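Local coordinates for pesticidal crystal protein Cry4Aa (Bacillus thuringiensis, PDB 2C9K) that binds midgut epithelial cells of mosquito larvae and brings about their colloid-osmotic lysis as a pore-forming, three-domain insecticidal delta-endotoxin, at residues Y251-T260 / Y467-K478; Y6-F17 / A235-Y246. All coordinates share one frame; numbering follows the deposited sequence.

Contact 1: residues Y251-T260 / Y467-K478; sequences YPIGVQSELT and YTHLTTQIPAVK
Glu258 and Lys478 meet through two very different chains. The carboxylate rides on an arm extended beyond CG, whereas Lys478 is bent at chi2, chi3 and chi4 (chi2 -64°). This curl brings NZ back to Glu258 OE1 at 2.7 Å in a salt bridge that uses the syn lone pair of the oxygen. Asp461 completes the site: its N binds Glu258 OE2 and its carbonyl oxygen receives Lys478 NZ, which also reaches Asn464. Pro475 lies against the same arm, with CD 3.5 Å from Glu258 OE1. The same proline ring also takes the methyl of Thr260, CG2 to CG 3.7 Å.

Gln473 starts with CG anti to the backbone N (chi1 -158°) and continues extended toward Tyr251. Its amide stands nearly perpendicular to the phenol ring, at 89°. Gln473 NE2 and Tyr251 OH both hydrogen-bond to Glu606 OE1, so one carboxylate ties the two groups together.

The backbones form a short parallel pair. It adds 255-256, which follows helix 222-240 in the chain, to the edge of 471-475 in a sheet of the C-terminal domain; 600-609 lies on the other edge of 471-475. Thr471 N binds Gly254 O, Gln256 N binds Thr471 O at 3.0 Å, and Gln473 N binds Gln256 O. Val255 and Thr471 point side by side to one face, CG1 to CG2 3.9 Å. On the other face, Gln256 CG approaches Tyr467 CE1 at 3.7 Å. Beyond the last direct backbone bond, one water donates to both Gln256 O and Gln473 O. At the opposite end, another water accepts from Ile253 N and donates to Gly254 O at 2.9 Å.

Contact 2: residues Y6-F17 / A235-Y246; sequences YTIVVGTVLTGF and AVLDLVALFPNY
Phe17 closes this contact with an edge-to-face aromatic pair just past the end of its helix. Its CZ sits over the centre of the Tyr246 ring, with centroids 4.8 Å apart and planes at 64°. The contact joins the first and last helices of the N-terminal alpha-helical domain, the bundle that serves pore formation in three-domain Cry toxins, and the aromatic pair lies just beyond their ends. Helix 5-16 and the segment 235-240 of helix 222-240 run almost parallel, 3° between their directions, with axes 9.4 Å apart.

Between the ends the seam is aliphatic. Leu242 points into it, and its two methyls divide the work. CD1 presses on Val13 CG1 at 3.5 Å, while CD2 meets Leu14 CD2 at the same distance. Val13 has CG1 anti to its backbone N (chi1 174°), which turns that methyl to Leu242 and leaves CG2 for Leu239 CD1, 3.9 Å away. The side chains of Val13 and Leu239 cross at about a right angle. One turn earlier, both methyls of Val10 rest on Asp238 CB. The Asp238 carboxylate has its partner elsewhere, in a salt bridge with Arg261.

Tyr246 also spans the seam, since its OH lies near both methyls of Val13 yet hydrogen-bonds to Asn148 of helix 140-164. That helix also touches Val9 and Leu239 through Gln145. At the start of the contact the backbones come closest, Tyr6 CA to Ala235 CA 4.6 Å. The small alanine lets its CB lie over one face of the Tyr6 ring in a CH-pi contact. Beside it a single water donates to Tyr6 O and, at 3.1 Å, to Ala235 O.

How the contacts relate
Both contacts are buried, and contact 2 lies nearer the centre of the chain. Contact 2 stays within the helical domain and is almost wholly apolar. Contact 1 links the chain that follows helix 222-240 to a C-terminal sheet, with backbone bonds, a salt bridge and waters; some of its residues, such as Ile253, are exposed. They hold different elements, but these follow one another: helix 222-240 leads to strand 255-256. The two also touch directly. Val255 N probably donates to Phe17 O at 2.7 Å. Ser257 of contact 1 packs on Leu14 and Leu242 of contact 2, and its OG makes a weak hydrogen bond with Asn245 OD1.

Contact 1: residues Y251-T260 / Y467-K478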
loop_
_atom_site.group_PDB
_atom_site.type_symbol
_atom_site.label_atom_id
_atom_site.label_comp_id
_atom_site.label_asym_id
_atom_site.label_seq_id
_atom_site.Cartn_x
_atom_site.Cartn_y
_atom_site.Cartn_z
ATOM N N TYR A 251 3.038 -3.803 -19.882
ATOM C CA TYR A 251 2.436 -2.467 -19.942
ATOM C C TYR A 251 3.180 -1.512 -20.890
ATOM O O TYR A 251 3.935 -0.639 -20.457
ATOM C CB TYR A 251 2.365 -1.867 -18.533
ATOM C CG TYR A 251 1.696 -2.783 -17.521
ATOM C CD1 TYR A 251 2.409 -3.799 -16.892
ATOM C CD2 TYR A 251 0.336 -2.664 -17.233
ATOM C CE1 TYR A 251 1.785 -4.670 -16.006
ATOM C CE2 TYR A 251 -0.299 -3.535 -16.345
ATOM C CZ TYR A 251 0.432 -4.534 -15.738
ATOM O OH TYR A 251 -0.187 -5.398 -14.860
ATOM N N PRO A 252 2.939 -1.657 -22.206
ATOM C CA PRO A 252 3.514 -0.895 -23.316
ATOM C C PRO A 252 3.287 0.609 -23.310
ATOM O O PRO A 252 4.215 1.395 -23.523
ATOM C CB PRO A 252 2.855 -1.520 -24.536
ATOM C CG PRO A 252 2.496 -2.870 -24.088
ATOM C CD PRO A 252 1.965 -2.624 -22.727
ATOM N N ILE A 253 2.043 1.003 -23.071
ATOM C CA ILE A 253 1.672 2.409 -23.111
ATOM C C ILE A 253 1.412 3.151 -21.795
ATOM O O ILE A 253 0.904 4.271 -21.821
ATOM C CB ILE A 253 0.434 2.575 -24.007
ATOM C CG1 ILE A 253 -0.789 1.958 -23.321
ATOM C CG2 ILE A 253 0.667 1.860 -25.335
ATOM C CD1 ILE A 253 -2.072 2.085 -24.109
ATOM N N GLY A 254 1.755 2.566 -20.654
ATOM C CA GLY A 254 1.502 3.267 -19.405
ATOM C C GLY A 254 0.434 2.570 -18.586
ATOM O O GLY A 254 -0.337 1.775 -19.121
ATOM N N VAL A 255 0.374 2.867 -17.291
ATOM C CA VAL A 255 -0.596 2.212 -16.422
ATOM C C VAL A 255 -1.011 3.047 -15.242
ATOM O O VAL A 255 -0.181 3.696 -14.615
ATOM C CB VAL A 255 -0.030 0.936 -15.772
ATOM C CG1 VAL A 255 -1.136 -0.100 -15.629
ATOM C CG2 VAL A 255 1.167 0.424 -16.543
ATOM N N GLN A 256 -2.294 2.992 -14.910
ATOM C CA GLN A 256 -2.794 3.702 -13.745
ATOM C C GLN A 256 -3.129 2.611 -12.730
ATOM O O GLN A 256 -4.033 1.809 -12.949
ATOM C CB GLN A 256 -4.041 4.516 -14.093
ATOM C CG GLN A 256 -4.554 5.383 -12.955
ATOM C CD GLN A 256 -3.473 6.287 -12.383
ATOM O OE1 GLN A 256 -2.539 5.826 -11.719
ATOM N NE2 GLN A 256 -3.592 7.585 -12.643
ATOM N N SER A 257 -2.389 2.562 -11.630
ATOM C CA SER A 257 -2.633 1.546 -10.621
ATOM C C SER A 257 -2.869 2.181 -9.261
ATOM O O SER A 257 -2.660 3.378 -9.096
ATOM C CB SER A 257 -1.436 0.603 -10.540
ATOM O OG SER A 257 -0.303 1.291 -10.061
ATOM N N GLU A 258 -3.307 1.377 -8.295
ATOM C CA GLU A 258 -3.564 1.873 -6.948
ATOM C C GLU A 258 -3.172 0.854 -5.879
ATOM O O GLU A 258 -2.981 -0.323 -6.165
ATOM C CB GLU A 258 -5.039 2.269 -6.807
ATOM C CG GLU A 258 -6.055 1.143 -7.019
ATOM C CD GLU A 258 -7.493 1.667 -7.183
ATOM O OE1 GLU A 258 -8.448 0.898 -6.942
ATOM O OE2 GLU A 258 -7.674 2.844 -7.570
ATOM N N LEU A 259 -3.036 1.319 -4.645
ATOM C CA LEU A 259 -2.664 0.459 -3.529
ATOM C C LEU A 259 -3.883 0.394 -2.608
ATOM O O LEU A 259 -4.293 1.419 -2.060
ATOM C CB LEU A 259 -1.455 1.067 -2.803
ATOM C CG LEU A 259 -0.239 1.425 -3.680
ATOM C CD1 LEU A 259 0.712 2.321 -2.914
ATOM C CD2 LEU A 259 0.473 0.165 -4.138
ATOM N N THR A 260 -4.455 -0.802 -2.438
ATOM C CA THR A 260 -5.669 -0.980 -1.619
ATOM C C THR A 260 -5.489 -1.427 -0.179
ATOM O O THR A 260 -6.444 -1.390 0.596
ATOM C CB THR A 260 -6.634 -1.996 -2.242
ATOM O OG1 THR A 260 -6.091 -3.309 -2.082
ATOM C CG2 THR A 260 -6.844 -1.712 -3.720
ATOM N N TYR A 467 -9.790 4.442 -17.838
ATOM C CA TYR A 467 -9.261 5.449 -18.733
ATOM C C TYR A 467 -9.144 4.912 -20.149
ATOM O O TYR A 467 -9.196 3.706 -20.376
ATOM C CB TYR A 467 -7.908 5.944 -18.226
ATOM C CG TYR A 467 -7.976 6.526 -16.827
ATOM C CD1 TYR A 467 -7.681 5.745 -15.709
ATOM C CD2 TYR A 467 -8.373 7.850 -16.625
ATOM C CE1 TYR A 467 -7.780 6.269 -14.428
ATOM C CE2 TYR A 467 -8.483 8.386 -15.350
ATOM C CZ TYR A 467 -8.184 7.595 -14.252
ATOM O OH TYR A 467 -8.298 8.129 -12.983
ATOM N N THR A 468 -8.981 5.821 -21.099
ATOM C CA THR A 468 -8.894 5.464 -22.512
ATOM C C THR A 468 -7.525 5.629 -23.153
ATOM O O THR A 468 -7.308 5.150 -24.259
ATOM C CB THR A 468 -9.860 6.323 -23.339
ATOM O OG1 THR A 468 -9.457 7.695 -23.248
ATOM C CG2 THR A 468 -11.278 6.189 -22.820
ATOM N N HIS A 469 -6.613 6.316 -22.470
ATOM C CA HIS A 469 -5.284 6.581 -23.014
ATOM C C HIS A 469 -4.159 5.786 -22.378
ATOM O O HIS A 469 -2.989 6.160 -22.494
ATOM C CB HIS A 469 -4.961 8.071 -22.896
ATOM C CG HIS A 469 -4.742 8.530 -21.487
ATOM N ND1 HIS A 469 -5.712 8.440 -20.513
ATOM C CD2 HIS A 469 -3.652 9.057 -20.882
ATOM C CE1 HIS A 469 -5.230 8.889 -19.369
ATOM N NE2 HIS A 469 -3.981 9.269 -19.565
ATOM N N LEU A 470 -4.502 4.704 -21.693
ATOM C CA LEU A 470 -3.496 3.865 -21.065
ATOM C C LEU A 470 -4.167 2.674 -20.383
ATOM O O LEU A 470 -5.387 2.612 -20.285
ATOM C CB LEU A 470 -2.677 4.679 -20.059
ATOM C CG LEU A 470 -3.182 4.853 -18.624
ATOM C CD1 LEU A 470 -2.197 5.712 -17.861
ATOM C CD2 LEU A 470 -4.562 5.476 -18.609
ATOM N N THR A 471 -3.371 1.721 -19.924
ATOM C CA THR A 471 -3.917 0.545 -19.269
ATOM C C THR A 471 -4.399 0.886 -17.876
ATOM O O THR A 471 -3.662 1.461 -17.073
ATOM C CB THR A 471 -2.871 -0.579 -19.173
ATOM O OG1 THR A 471 -2.582 -1.070 -20.489
ATOM C CG2 THR A 471 -3.386 -1.723 -18.308
ATOM N N THR A 472 -5.647 0.537 -17.597
ATOM C CA THR A 472 -6.226 0.786 -16.292
ATOM C C THR A 472 -6.153 -0.504 -15.503
ATOM O O THR A 472 -6.542 -1.567 -15.985
ATOM C CB THR A 472 -7.684 1.232 -16.403
ATOM O OG1 THR A 472 -7.744 2.445 -17.155
ATOM C CG2 THR A 472 -8.275 1.480 -15.026
ATOM N N GLN A 473 -5.641 -0.399 -14.288
ATOM C CA GLN A 473 -5.489 -1.544 -13.408
ATOM C C GLN A 473 -6.491 -1.389 -12.270
ATOM O O GLN A 473 -6.372 -0.464 -11.470
ATOM C CB GLN A 473 -4.060 -1.551 -12.862
ATOM C CG GLN A 473 -3.541 -2.886 -12.370
ATOM C CD GLN A 473 -2.045 -2.849 -12.119
ATOM O OE1 GLN A 473 -1.570 -2.161 -11.217
ATOM N NE2 GLN A 473 -1.291 -3.579 -12.934
ATOM N N ILE A 474 -7.487 -2.272 -12.213
ATOM C CA ILE A 474 -8.495 -2.224 -11.155
ATOM C C ILE A 474 -8.440 -3.465 -10.275
ATOM O O ILE A 474 -8.886 -4.548 -10.681
ATOM C CB ILE A 474 -9.930 -2.127 -11.718
ATOM C CG1 ILE A 474 -10.108 -0.828 -12.511
ATOM C CG2 ILE A 474 -10.931 -2.156 -10.567
ATOM C CD1 ILE A 474 -11.517 -0.615 -13.030
ATOM N N PRO A 475 -7.889 -3.328 -9.053
ATOM C CA PRO A 475 -7.777 -4.439 -8.101
ATOM C C PRO A 475 -9.132 -5.121 -7.929
ATOM O O PRO A 475 -10.159 -4.453 -7.879
ATOM C CB PRO A 475 -7.322 -3.747 -6.823
ATOM C CG PRO A 475 -6.518 -2.617 -7.332
ATOM C CD PRO A 475 -7.339 -2.090 -8.472
ATOM N N ALA A 476 -9.133 -6.447 -7.835
ATOM C CA ALA A 476 -10.381 -7.193 -7.671
ATOM C C ALA A 476 -11.102 -6.863 -6.358
ATOM O O ALA A 476 -12.312 -7.041 -6.244
ATOM C CB ALA A 476 -10.109 -8.683 -7.756
ATOM N N VAL A 477 -10.371 -6.378 -5.367
ATOM C CA VAL A 477 -11.001 -6.037 -4.106
ATOM C C VAL A 477 -11.773 -4.725 -4.187
ATOM O O VAL A 477 -12.433 -4.342 -3.215
ATOM C CB VAL A 477 -9.973 -5.948 -2.945
ATOM C CG1 VAL A 477 -9.452 -7.341 -2.603
ATOM C CG2 VAL A 477 -8.827 -5.026 -3.327
ATOM N N LYS A 478 -11.701 -4.037 -5.328
ATOM C CA LYS A 478 -12.432 -2.778 -5.500
ATOM C C LYS A 478 -13.868 -3.080 -5.913
ATOM O O LYS A 478 -14.618 -2.188 -6.300
ATOM C CB LYS A 478 -11.779 -1.890 -6.566
ATOM C CG LYS A 478 -10.434 -1.290 -6.184
ATOM C CD LYS A 478 -10.550 -0.329 -5.013
ATOM C CE LYS A 478 -11.475 0.843 -5.327
ATOM N NZ LYS A 478 -11.039 1.598 -6.531
HETATM O O HOH W 1 0.419 -0.136 -21.145
HETATM O O HOH W 2 -6.742 2.251 -12.155
HETATM O O HOH W 3 -3.796 -1.189 -9.460
#

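Contact 2: residues Y6-F17 / A235-Y246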
loop_
_atom_site.group_PDB
_atom_site.type_symbol
_atom_site.label_atom_id
_atom_site.label_comp_id
_atom_site.label_asym_id
_atom_site.label_seq_id
_atom_site.Cartn_x
_atom_site.Cartn_y
_atom_site.Cartn_z
ATOM N N TYR A 6 9.459 7.838 2.028
ATOM C CA TYR A 6 8.717 6.599 1.796
ATOM C C TYR A 6 7.470 6.875 0.967
ATOM O O TYR A 6 7.299 6.330 -0.123
ATOM C CB TYR A 6 8.292 5.972 3.130
ATOM C CG TYR A 6 9.427 5.482 4.008
ATOM C CD1 TYR A 6 9.254 5.356 5.382
ATOM C CD2 TYR A 6 10.665 5.125 3.462
ATOM C CE1 TYR A 6 10.275 4.890 6.197
ATOM C CE2 TYR A 6 11.695 4.655 4.266
ATOM C CZ TYR A 6 11.495 4.541 5.636
ATOM O OH TYR A 6 12.514 4.091 6.450
ATOM N N THR A 7 6.600 7.732 1.490
ATOM C CA THR A 7 5.367 8.066 0.802
ATOM C C THR A 7 5.545 8.922 -0.456
ATOM O O THR A 7 4.702 8.869 -1.348
ATOM C CB THR A 7 4.362 8.745 1.760
ATOM O OG1 THR A 7 5.027 9.765 2.513
ATOM C CG2 THR A 7 3.769 7.722 2.721
ATOM N N ILE A 8 6.622 9.703 -0.546
ATOM C CA ILE A 8 6.848 10.522 -1.744
ATOM C C ILE A 8 7.410 9.684 -2.898
ATOM O O ILE A 8 6.964 9.791 -4.036
ATOM C CB ILE A 8 7.845 11.677 -1.503
ATOM C CG1 ILE A 8 7.240 12.729 -0.568
ATOM C CG2 ILE A 8 8.203 12.321 -2.844
ATOM C CD1 ILE A 8 8.224 13.789 -0.139
ATOM N N VAL A 9 8.414 8.870 -2.606
ATOM C CA VAL A 9 8.996 8.028 -3.632
ATOM C C VAL A 9 7.898 7.157 -4.233
ATOM O O VAL A 9 7.885 6.897 -5.434
ATOM C CB VAL A 9 10.087 7.112 -3.051
ATOM C CG1 VAL A 9 10.535 6.113 -4.106
ATOM C CG2 VAL A 9 11.265 7.944 -2.572
ATOM N N VAL A 10 6.973 6.703 -3.395
ATOM C CA VAL A 10 5.894 5.855 -3.877
ATOM C C VAL A 10 4.922 6.679 -4.703
ATOM O O VAL A 10 4.402 6.213 -5.718
ATOM C CB VAL A 10 5.152 5.187 -2.703
ATOM C CG1 VAL A 10 3.952 4.408 -3.209
ATOM C CG2 VAL A 10 6.096 4.260 -1.975
ATOM N N GLY A 11 4.693 7.914 -4.269
ATOM C CA GLY A 11 3.793 8.796 -4.987
ATOM C C GLY A 11 4.279 9.124 -6.386
ATOM O O GLY A 11 3.474 9.227 -7.311
ATOM N N THR A 12 5.590 9.277 -6.547
ATOM C CA THR A 12 6.179 9.610 -7.838
ATOM C C THR A 12 6.096 8.483 -8.851
ATOM O O THR A 12 5.891 8.718 -10.036
ATOM C CB THR A 12 7.648 9.984 -7.684
ATOM O OG1 THR A 12 7.775 10.966 -6.653
ATOM C CG2 THR A 12 8.186 10.556 -8.981
ATOM N N VAL A 13 6.276 7.257 -8.380
ATOM C CA VAL A 13 6.213 6.081 -9.248
ATOM C C VAL A 13 4.797 5.897 -9.812
ATOM O O VAL A 13 4.636 5.680 -11.014
ATOM C CB VAL A 13 6.659 4.801 -8.483
ATOM C CG1 VAL A 13 6.455 3.578 -9.341
ATOM C CG2 VAL A 13 8.116 4.921 -8.092
ATOM N N LEU A 14 3.781 5.992 -8.950
ATOM C CA LEU A 14 2.386 5.868 -9.382
ATOM C C LEU A 14 2.128 6.867 -10.500
ATOM O O LEU A 14 1.597 6.520 -11.555
ATOM C CB LEU A 14 1.431 6.154 -8.222
ATOM C CG LEU A 14 1.242 5.025 -7.212
ATOM C CD1 LEU A 14 0.618 5.558 -5.938
ATOM C CD2 LEU A 14 0.381 3.938 -7.832
ATOM N N THR A 15 2.508 8.115 -10.252
ATOM C CA THR A 15 2.352 9.197 -11.215
ATOM C C THR A 15 3.221 8.949 -12.443
ATOM O O THR A 15 2.854 9.293 -13.559
ATOM C CB THR A 15 2.774 10.531 -10.586
ATOM O OG1 THR A 15 1.963 10.783 -9.435
ATOM C CG2 THR A 15 2.621 11.665 -11.571
ATOM N N GLY A 16 4.370 8.330 -12.222
ATOM C CA GLY A 16 5.297 8.072 -13.303
ATOM C C GLY A 16 4.867 7.119 -14.392
ATOM O O GLY A 16 5.270 7.289 -15.545
ATOM N N PHE A 17 4.071 6.113 -14.045
ATOM C CA PHE A 17 3.622 5.149 -15.041
ATOM C C PHE A 17 2.528 5.698 -15.941
ATOM O O PHE A 17 1.950 4.965 -16.746
ATOM C CB PHE A 17 3.146 3.870 -14.358
ATOM C CG PHE A 17 4.263 3.038 -13.810
ATOM C CD1 PHE A 17 4.422 2.875 -12.446
ATOM C CD2 PHE A 17 5.187 2.453 -14.665
ATOM C CE1 PHE A 17 5.492 2.139 -11.941
ATOM C CE2 PHE A 17 6.255 1.718 -14.171
ATOM C CZ PHE A 17 6.407 1.565 -12.805
ATOM N N ALA A 235 7.264 1.897 2.806
ATOM C CA ALA A 235 8.624 2.013 2.285
ATOM C C ALA A 235 8.907 0.966 1.218
ATOM O O ALA A 235 9.270 1.295 0.093
ATOM C CB ALA A 235 9.637 1.895 3.417
ATOM N N VAL A 236 8.713 -0.299 1.559
ATOM C CA VAL A 236 8.976 -1.369 0.615
ATOM C C VAL A 236 7.763 -1.900 -0.151
ATOM O O VAL A 236 7.632 -1.652 -1.342
ATOM C CB VAL A 236 9.673 -2.543 1.326
ATOM C CG1 VAL A 236 10.117 -3.594 0.312
ATOM C CG2 VAL A 236 10.861 -2.016 2.116
ATOM N N LEU A 237 6.878 -2.621 0.529
ATOM C CA LEU A 237 5.713 -3.217 -0.127
ATOM C C LEU A 237 4.970 -2.329 -1.129
ATOM O O LEU A 237 4.587 -2.796 -2.207
ATOM C CB LEU A 237 4.736 -3.748 0.926
ATOM C CG LEU A 237 5.359 -4.651 1.996
ATOM C CD1 LEU A 237 4.260 -5.342 2.788
ATOM C CD2 LEU A 237 6.269 -5.674 1.344
ATOM N N ASP A 238 4.760 -1.057 -0.789
ATOM C CA ASP A 238 4.053 -0.153 -1.700
ATOM C C ASP A 238 4.870 0.024 -2.959
ATOM O O ASP A 238 4.331 0.061 -4.065
ATOM C CB ASP A 238 3.796 1.219 -1.054
ATOM C CG ASP A 238 2.591 1.212 -0.116
ATOM O OD1 ASP A 238 1.839 0.213 -0.110
ATOM O OD2 ASP A 238 2.388 2.210 0.610
ATOM N N LEU A 239 6.181 0.115 -2.790
ATOM C CA LEU A 239 7.078 0.285 -3.919
ATOM C C LEU A 239 7.149 -1.024 -4.722
ATOM O O LEU A 239 7.100 -1.011 -5.951
ATOM C CB LEU A 239 8.454 0.701 -3.401
ATOM C CG LEU A 239 9.455 1.341 -4.360
ATOM C CD1 LEU A 239 8.798 2.462 -5.183
ATOM C CD2 LEU A 239 10.629 1.876 -3.525
ATOM N N VAL A 240 7.228 -2.151 -4.024
ATOM C CA VAL A 240 7.291 -3.457 -4.666
ATOM C C VAL A 240 6.027 -3.798 -5.464
ATOM O O VAL A 240 6.088 -4.517 -6.461
ATOM C CB VAL A 240 7.527 -4.566 -3.616
ATOM C CG1 VAL A 240 7.587 -5.939 -4.288
ATOM C CG2 VAL A 240 8.811 -4.280 -2.852
ATOM N N ALA A 241 4.878 -3.292 -5.021
ATOM C CA ALA A 241 3.611 -3.552 -5.709
ATOM C C ALA A 241 3.525 -2.877 -7.088
ATOM O O ALA A 241 2.733 -3.283 -7.937
ATOM C CB ALA A 241 2.449 -3.104 -4.838
ATOM N N LEU A 242 4.343 -1.853 -7.312
ATOM C CA LEU A 242 4.332 -1.148 -8.591
ATOM C C LEU A 242 5.375 -1.680 -9.584
ATOM O O LEU A 242 5.305 -1.387 -10.783
ATOM C CB LEU A 242 4.567 0.345 -8.363
ATOM C CG LEU A 242 3.621 0.987 -7.354
ATOM C CD1 LEU A 242 4.077 2.414 -7.050
ATOM C CD2 LEU A 242 2.204 0.970 -7.907
ATOM N N PHE A 243 6.332 -2.460 -9.083
ATOM C CA PHE A 243 7.400 -3.010 -9.924
ATOM C C PHE A 243 6.925 -3.683 -11.215
ATOM O O PHE A 243 7.553 -3.543 -12.272
ATOM C CB PHE A 243 8.242 -3.997 -9.112
ATOM C CG PHE A 243 9.209 -3.340 -8.146
ATOM C CD1 PHE A 243 9.875 -4.102 -7.187
ATOM C CD2 PHE A 243 9.480 -1.978 -8.222
ATOM C CE1 PHE A 243 10.793 -3.521 -6.325
ATOM C CE2 PHE A 243 10.399 -1.389 -7.359
ATOM C CZ PHE A 243 11.057 -2.160 -6.410
ATOM N N PRO A 244 5.801 -4.415 -11.154
ATOM C CA PRO A 244 5.304 -5.084 -12.356
ATOM C C PRO A 244 4.992 -4.113 -13.472
ATOM O O PRO A 244 4.930 -4.495 -14.628
ATOM C CB PRO A 244 4.060 -5.810 -11.856
ATOM C CG PRO A 244 4.391 -6.092 -10.424
ATOM C CD PRO A 244 4.982 -4.776 -9.986
ATOM N N ASN A 245 4.781 -2.855 -13.121
ATOM C CA ASN A 245 4.475 -1.840 -14.121
ATOM C C ASN A 245 5.716 -1.557 -14.959
ATOM O O ASN A 245 5.619 -1.035 -16.069
ATOM C CB ASN A 245 4.007 -0.549 -13.445
ATOM C CG ASN A 245 2.750 -0.742 -12.609
ATOM O OD1 ASN A 245 2.269 0.200 -11.975
ATOM N ND2 ASN A 245 2.210 -1.960 -12.604
ATOM N N TYR A 246 6.885 -1.899 -14.423
ATOM C CA TYR A 246 8.129 -1.676 -15.142
ATOM C C TYR A 246 8.292 -2.684 -16.272
ATOM O O TYR A 246 9.198 -2.544 -17.091
ATOM C CB TYR A 246 9.332 -1.773 -14.200
ATOM C CG TYR A 246 9.507 -0.586 -13.266
ATOM C CD1 TYR A 246 9.662 0.711 -13.766
ATOM C CD2 TYR A 246 9.524 -0.758 -11.882
ATOM C CE1 TYR A 246 9.826 1.808 -12.908
ATOM C CE2 TYR A 246 9.689 0.332 -11.023
ATOM C CZ TYR A 246 9.835 1.609 -11.542
ATOM O OH TYR A 246 9.958 2.684 -10.689
HETATM O O HOH W 4 9.248 4.281 -0.608
#